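Local coordinates for protein phosphoribosylamine--glycine ligase (Thermotoga maritima, PDB 1VKZ) that catalyses the ATP-dependent joining of glycine to 5-phospho-beta-D-ribosylamine, forming glycinamide ribonucleotide in de novo purine biosynthesis, at residues E125-P130 / G184-D189; G150-K155 / E177-V182; P143-A148 / D189-G194. One frame throughout, in Å; residues are numbered along the deposited sequence.

How the interactions relate
All three contacts belong to one ATP-grasp region. The centre of interaction 1 lies about 12 Å from that of interaction 3 and about 14 Å from that of interaction 2. Strand 186-190 connects interactions 1 and 3, pairing with 124-127 in the first and 144-148 in the second within one four-stranded antiparallel sheet; Asp189 is common to both. Along the chain these two contacts interlock, whereas interaction 2, between loops, is nested inside the loop closed by each. Val182 CG1 meets Ala148 CB at 3.7 Å, joining interaction 2 to the sheet. Five of the six segments fall in the range predicted to bind ATP, consistent with this sheet and its loops contributing to the nucleotide site.

Interaction 1 (E125-P130 / G184-D189)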
# COMPACT_ATOMS: atom_id res chain seq x y z
N GLU A 125 1.95 24.29 -4.75
CA GLU A 125 1.82 25.32 -3.71
C GLU A 125 1.06 24.72 -2.54
O GLU A 125 0.44 23.67 -2.68
CB GLU A 125 1.04 26.52 -4.23
CG GLU A 125 1.63 27.26 -5.44
CD GLU A 125 2.83 28.13 -5.10
OE1 GLU A 125 3.34 28.09 -3.96
OE2 GLU A 125 3.26 28.88 -6.01
N VAL A 126 1.09 25.41 -1.41
CA VAL A 126 0.32 25.00 -0.24
C VAL A 126 -0.79 26.00 0.06
O VAL A 126 -0.55 27.19 0.26
CB VAL A 126 1.22 24.89 1.01
CG1 VAL A 126 0.38 24.46 2.24
CG2 VAL A 126 2.37 23.91 0.75
N ALA A 127 -2.02 25.50 0.10
CA ALA A 127 -3.17 26.32 0.50
C ALA A 127 -3.67 25.85 1.87
O ALA A 127 -4.16 24.71 2.01
CB ALA A 127 -4.28 26.26 -0.55
N GLU A 128 -3.53 26.73 2.85
CA GLU A 128 -3.93 26.49 4.22
C GLU A 128 -5.37 26.95 4.48
O GLU A 128 -5.98 26.49 5.44
CB GLU A 128 -2.95 27.18 5.19
CG GLU A 128 -1.95 26.20 5.80
CD GLU A 128 -0.64 26.83 6.26
OE1 GLU A 128 -0.68 27.88 6.96
OE2 GLU A 128 0.43 26.24 5.93
N THR A 129 -5.88 27.86 3.64
CA THR A 129 -7.29 28.28 3.68
C THR A 129 -7.88 28.27 2.26
O THR A 129 -7.13 28.29 1.28
CB THR A 129 -7.47 29.69 4.29
OG1 THR A 129 -7.20 30.70 3.30
CG2 THR A 129 -6.48 29.96 5.41
N PRO A 130 -9.22 28.22 2.16
CA PRO A 130 -9.92 28.37 0.89
C PRO A 130 -9.58 29.64 0.12
O PRO A 130 -9.58 29.63 -1.12
CB PRO A 130 -11.39 28.42 1.32
CG PRO A 130 -11.42 27.58 2.53
CD PRO A 130 -10.15 27.92 3.26
N GLY A 184 -7.41 20.80 7.12
CA GLY A 184 -6.07 21.34 7.13
C GLY A 184 -5.58 21.60 5.72
O GLY A 184 -6.32 21.42 4.75
N PRO A 185 -4.32 22.00 5.61
CA PRO A 185 -3.79 22.50 4.36
C PRO A 185 -3.93 21.48 3.25
O PRO A 185 -4.12 20.29 3.52
CB PRO A 185 -2.30 22.72 4.67
CG PRO A 185 -2.22 22.82 6.17
CD PRO A 185 -3.31 21.99 6.69
N VAL A 186 -3.85 21.97 2.01
CA VAL A 186 -3.79 21.11 0.84
C VAL A 186 -2.61 21.48 -0.03
O VAL A 186 -2.17 22.62 -0.09
CB VAL A 186 -5.08 21.15 0.00
CG1 VAL A 186 -6.26 20.75 0.84
CG2 VAL A 186 -5.30 22.52 -0.64
N VAL A 187 -2.07 20.47 -0.68
CA VAL A 187 -1.09 20.66 -1.75
C VAL A 187 -1.86 20.87 -3.06
O VAL A 187 -2.84 20.18 -3.36
CB VAL A 187 -0.13 19.43 -1.91
CG1 VAL A 187 0.98 19.72 -2.93
CG2 VAL A 187 0.46 19.02 -0.54
N ILE A 188 -1.40 21.84 -3.84
CA ILE A 188 -1.88 21.97 -5.19
C ILE A 188 -0.71 21.47 -6.01
O ILE A 188 0.38 22.01 -5.90
CB ILE A 188 -2.24 23.41 -5.48
CG1 ILE A 188 -3.03 24.00 -4.28
CG2 ILE A 188 -3.04 23.48 -6.79
CD1 ILE A 188 -3.25 25.49 -4.31
N ASP A 189 -0.91 20.41 -6.77
CA ASP A 189 0.18 19.80 -7.49
C ASP A 189 -0.03 20.03 -8.98
O ASP A 189 -1.15 19.96 -9.51
CB ASP A 189 0.22 18.29 -7.18
CG ASP A 189 1.62 17.78 -6.77
OD1 ASP A 189 2.54 18.61 -6.64
OD2 ASP A 189 1.90 16.55 -6.58
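Glu125 O is approached by two donors from the opposite strand: Ile188 N forms a hydrogen bond at 2.8 Å, and Val187 CA comes to 3.5 Å of the same Glu125 O in a CA-H...O contact. The first bond is almost straight, 174° at the hydrogen, although the donor is tilted somewhat out of the carbonyl plane. Two residues on, Ala127 and Val186 form the reciprocal pair: Ala127 N donates to Val186 O at 2.9 Å, nearly along the C=O axis, and Val186 N returns a 2.8 Å bond to Ala127 O. Val126 and Val187 make the non-hydrogen-bonded pair between them, which establishes an antiparallel register; the strand segments run 144° apart.

Small apolar groups fill one face. Ala127 CB meets Val186 CG2 at 3.9 Å and Ile188 CD1 at a similar distance, so one methyl touches two branches. Val186 can offer CG2 because this branch stands between its backbone N and carbonyl carbon, while CG1 turns anti to the carbonyl carbon. On the other face Val126 CG1 lies alongside Pro185 CB. Past the strand end, the Glu128 side chain runs obliquely over the proline, its CG 3.4 Å from Pro185 CG, an aliphatic contact made by the stem of the glutamate. The carboxylate of Glu125 leads away and pairs through OE2 with Lys139.

Ala127 and Ile188 pack against helix 130-137, Val186 reaches helix 163-175, and Val126 and Val187 face helix 107-116, covering the sheet on both faces; strand 186-190 pairs with 124-127 on one flank and 144-148 on the other, which makes it an inner strand.

Interaction 2 (G150-K155 / E177-V182); sequences GLARGK and ELIKGV
At the flat backbone carbonyl of Lys155, Ile179 CD1 lies out beyond the oxygen, 3.1 Å from Lys155 O, and raised well off the carbonyl plane. The Leu151 carbonyl is met differently, since Val182 CG2 comes to 3.5 Å of Leu151 O while staying much nearer to the plane of that group. Between the two carbonyls, Ala152 CB is touched by Val182 CG2 at 3.9 Å and, more distantly, by Ile179 CD1. No hydrogen bond crosses this contact; it is apolar branches set against backbone.

Ile179 and Val182, the first and last residues of a type II turn, both point toward residues 150-155; the turn is closed by a 2.9 Å bond from Val182 N to Ile179 O, with Gly181 at positive phi. Opposite it, residues 150-155 lie in a loop joining two antiparallel strands, 144-148 and 157-160, consistent with the glycine-rich loop that covers the ATP phosphates in ATP-grasp enzymes. With chi1 of Val182 at -177°, CG1 is anti to the backbone N, and the touching branch CG2 stands anti to the carbonyl carbon, beside that N. Behind the turn, Ile179 and Val182 also rest on Leu173 of helix 163-175.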
# COMPACT_ATOMS: atom_id res chain seq x y z
N GLY A 150 -3.21 15.57 5.33
CA GLY A 150 -3.28 14.42 6.20
C GLY A 150 -3.78 13.17 5.53
O GLY A 150 -4.14 13.16 4.35
N LEU A 151 -3.77 12.10 6.31
CA LEU A 151 -4.30 10.81 5.86
C LEU A 151 -5.79 10.96 5.62
O LEU A 151 -6.50 11.63 6.39
CB LEU A 151 -4.04 9.76 6.92
CG LEU A 151 -2.60 9.63 7.42
CD1 LEU A 151 -2.57 8.77 8.67
CD2 LEU A 151 -1.73 9.05 6.31
N ALA A 152 -6.26 10.38 4.52
CA ALA A 152 -7.68 10.44 4.15
C ALA A 152 -8.19 9.04 3.83
O ALA A 152 -9.24 8.88 3.19
CB ALA A 152 -7.90 11.40 2.96
N ARG A 153 -7.45 8.04 4.31
CA ARG A 153 -7.61 6.67 3.86
C ARG A 153 -7.49 6.68 2.34
O ARG A 153 -8.38 6.20 1.65
CB ARG A 153 -8.97 6.11 4.31
N GLY A 154 -6.40 7.27 1.84
CA GLY A 154 -6.18 7.40 0.40
C GLY A 154 -7.44 7.78 -0.37
O GLY A 154 -7.72 7.20 -1.42
N LYS A 155 -8.21 8.72 0.17
CA LYS A 155 -9.38 9.27 -0.53
C LYS A 155 -9.29 10.80 -0.65
O LYS A 155 -10.28 11.46 -0.93
CB LYS A 155 -10.69 8.90 0.21
CG LYS A 155 -11.02 7.39 0.26
CD LYS A 155 -12.52 7.16 0.54
CE LYS A 155 -12.96 5.72 0.23
NZ LYS A 155 -14.44 5.52 0.41
N GLU A 177 -15.15 19.82 5.51
CA GLU A 177 -16.47 19.52 4.98
C GLU A 177 -16.48 18.55 3.78
O GLU A 177 -17.54 18.08 3.39
CB GLU A 177 -17.22 20.84 4.67
CG GLU A 177 -17.33 21.71 5.91
CD GLU A 177 -18.36 22.81 5.81
OE1 GLU A 177 -18.53 23.37 4.70
OE2 GLU A 177 -18.98 23.12 6.85
N LEU A 178 -15.33 18.23 3.22
CA LEU A 178 -15.32 17.26 2.12
C LEU A 178 -15.31 15.84 2.64
O LEU A 178 -16.30 15.13 2.48
CB LEU A 178 -14.14 17.47 1.14
CG LEU A 178 -14.24 16.65 -0.15
CD1 LEU A 178 -15.55 16.91 -0.90
CD2 LEU A 178 -13.09 16.94 -1.03
N ILE A 179 -14.21 15.44 3.28
CA ILE A 179 -14.05 14.10 3.83
C ILE A 179 -14.03 14.18 5.35
O ILE A 179 -13.13 14.77 5.93
CB ILE A 179 -12.73 13.48 3.36
CG1 ILE A 179 -12.63 13.50 1.83
CG2 ILE A 179 -12.58 12.05 3.89
CD1 ILE A 179 -11.19 13.44 1.32
N LYS A 180 -15.06 13.61 5.99
CA LYS A 180 -15.16 13.58 7.46
C LYS A 180 -13.84 13.12 8.10
O LYS A 180 -13.30 12.06 7.74
CB LYS A 180 -16.30 12.63 7.88
CG LYS A 180 -16.69 12.73 9.34
CD LYS A 180 -17.52 13.98 9.59
CE LYS A 180 -17.97 14.07 11.04
NZ LYS A 180 -18.95 15.18 11.21
N GLY A 181 -13.32 13.93 9.03
CA GLY A 181 -12.03 13.66 9.68
C GLY A 181 -10.79 14.02 8.86
O GLY A 181 -9.69 13.53 9.13
N VAL A 182 -10.98 14.88 7.85
CA VAL A 182 -9.85 15.45 7.12
C VAL A 182 -10.05 16.96 6.99
O VAL A 182 -11.12 17.44 6.63
CB VAL A 182 -9.67 14.80 5.75
CG1 VAL A 182 -8.44 15.40 5.06
CG2 VAL A 182 -9.55 13.27 5.90

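Interaction 3 (P143-A148 / D189-G194); sequences PYVIKA and DEFLAG
Val145 and Asp189 form the close-packed part of this contact: Asp189 N donates to Val145 O at 2.9 Å with 169° at the hydrogen. Val145 CB and Asp189 CB are 4.1 Å apart. Beside them, the Lys147 chain, bent at chi3 (-128°), crosses the aspartate obliquely to bring NZ to OD2 in a salt bridge; its modelled length is implausibly short and OD2 is uncertainly placed. Asp189 OD1 has a second charged partner in Lys111. With a methionine in place of Lys147, Asp189 OD2 would probably be left without its mate on the neighbouring strand.

Toward Phe191 the strands part and water enters. Val145 N and Asp189 O are 3.8 Å apart, and a water accepts from Val145 N at 2.8 Å; its approach to Asp189 O is modelled too short to be certain. Another water donates to Pro143 O and accepts from Phe191 N. The exposed Phe191 ring is touched at its edge by Val145 CG2, 3.7 Å from CD1, and obliquely by Pro143 CB, 3.8 Å from CD2.

The side chain of Lys147 lies about 6 Å from that of Glu285, a predicted magnesium ligand, and residues 189-194 lead out of this sheet toward strand 195-204, an arrangement typical of the ATP-grasp fold, whose nucleotide sits between two antiparallel sheets.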
# COMPACT_ATOMS: atom_id res chain seq x y z
N PRO A 143 -6.23 20.56 -15.70
CA PRO A 143 -6.29 19.31 -14.93
C PRO A 143 -5.67 19.52 -13.53
O PRO A 143 -4.46 19.46 -13.37
CB PRO A 143 -5.55 18.31 -15.83
CG PRO A 143 -4.63 19.13 -16.62
CD PRO A 143 -5.25 20.49 -16.79
N TYR A 144 -6.50 19.86 -12.55
CA TYR A 144 -6.02 20.30 -11.24
C TYR A 144 -5.90 19.13 -10.29
O TYR A 144 -6.73 18.24 -10.33
CB TYR A 144 -6.95 21.35 -10.59
CG TYR A 144 -7.10 22.64 -11.38
CD1 TYR A 144 -6.08 23.57 -11.43
CD2 TYR A 144 -8.27 22.92 -12.08
CE1 TYR A 144 -6.20 24.72 -12.13
CE2 TYR A 144 -8.40 24.08 -12.81
CZ TYR A 144 -7.36 24.98 -12.82
OH TYR A 144 -7.48 26.13 -13.54
N VAL A 145 -4.87 19.15 -9.46
CA VAL A 145 -4.67 18.13 -8.46
C VAL A 145 -4.57 18.79 -7.10
O VAL A 145 -3.69 19.60 -6.86
CB VAL A 145 -3.41 17.32 -8.71
CG1 VAL A 145 -3.38 16.11 -7.76
CG2 VAL A 145 -3.35 16.90 -10.15
N ILE A 146 -5.50 18.44 -6.23
CA ILE A 146 -5.52 18.91 -4.85
C ILE A 146 -5.32 17.70 -3.99
O ILE A 146 -5.92 16.67 -4.24
CB ILE A 146 -6.90 19.54 -4.54
CG1 ILE A 146 -7.14 20.80 -5.39
CG2 ILE A 146 -7.06 19.83 -3.08
CD1 ILE A 146 -6.26 22.01 -5.02
N LYS A 147 -4.46 17.82 -2.99
CA LYS A 147 -4.15 16.73 -2.10
C LYS A 147 -4.24 17.17 -0.66
O LYS A 147 -3.57 18.10 -0.25
CB LYS A 147 -2.73 16.22 -2.36
CG LYS A 147 -2.37 16.03 -3.82
CD LYS A 147 -1.14 15.13 -3.92
CE LYS A 147 -0.07 15.77 -4.78
NZ LYS A 147 1.10 14.87 -5.05
N ALA A 148 -5.06 16.46 0.11
CA ALA A 148 -5.13 16.67 1.55
C ALA A 148 -3.80 16.44 2.24
O ALA A 148 -3.15 15.44 2.00
CB ALA A 148 -6.15 15.73 2.12
N ASP A 189 -0.91 20.41 -6.77
CA ASP A 189 0.18 19.80 -7.49
C ASP A 189 -0.03 20.03 -8.98
O ASP A 189 -1.15 19.96 -9.51
CB ASP A 189 0.22 18.29 -7.18
CG ASP A 189 1.62 17.78 -6.77
OD1 ASP A 189 2.54 18.61 -6.64
OD2 ASP A 189 1.90 16.55 -6.58
N GLU A 190 1.05 20.35 -9.66
CA GLU A 190 1.04 20.43 -11.09
C GLU A 190 0.75 19.03 -11.60
O GLU A 190 1.48 18.10 -11.27
CB GLU A 190 2.40 20.93 -11.54
CG GLU A 190 2.72 20.72 -12.99
CD GLU A 190 4.20 20.92 -13.27
OE1 GLU A 190 5.07 20.28 -12.58
OE2 GLU A 190 4.47 21.72 -14.21
N PHE A 191 -0.31 18.87 -12.39
CA PHE A 191 -0.66 17.57 -12.97
C PHE A 191 0.38 17.21 -13.99
O PHE A 191 0.82 18.07 -14.74
CB PHE A 191 -2.00 17.61 -13.63
CG PHE A 191 -2.44 16.30 -14.21
CD1 PHE A 191 -2.87 15.26 -13.38
CD2 PHE A 191 -2.47 16.11 -15.62
CE1 PHE A 191 -3.29 14.03 -13.94
CE2 PHE A 191 -2.89 14.89 -16.18
CZ PHE A 191 -3.32 13.86 -15.34
N LEU A 192 0.78 15.94 -13.95
CA LEU A 192 1.80 15.36 -14.80
C LEU A 192 1.18 14.33 -15.74
O LEU A 192 0.69 13.28 -15.31
CB LEU A 192 2.86 14.69 -13.93
CG LEU A 192 3.65 15.66 -13.05
CD1 LEU A 192 4.61 14.96 -12.03
CD2 LEU A 192 4.40 16.64 -13.92
N ALA A 193 1.18 14.62 -17.03
CA ALA A 193 0.93 13.59 -18.00
C ALA A 193 1.91 12.46 -17.74
O ALA A 193 3.08 12.70 -17.39
CB ALA A 193 1.11 14.12 -19.37
N GLY A 194 1.43 11.22 -17.85
CA GLY A 194 2.32 10.06 -17.83
C GLY A 194 1.66 8.75 -17.47
O GLY A 194 0.45 8.67 -17.29
O HOH W 1 -2.49 21.23 -12.87
O HOH W 2 -3.15 21.32 -9.88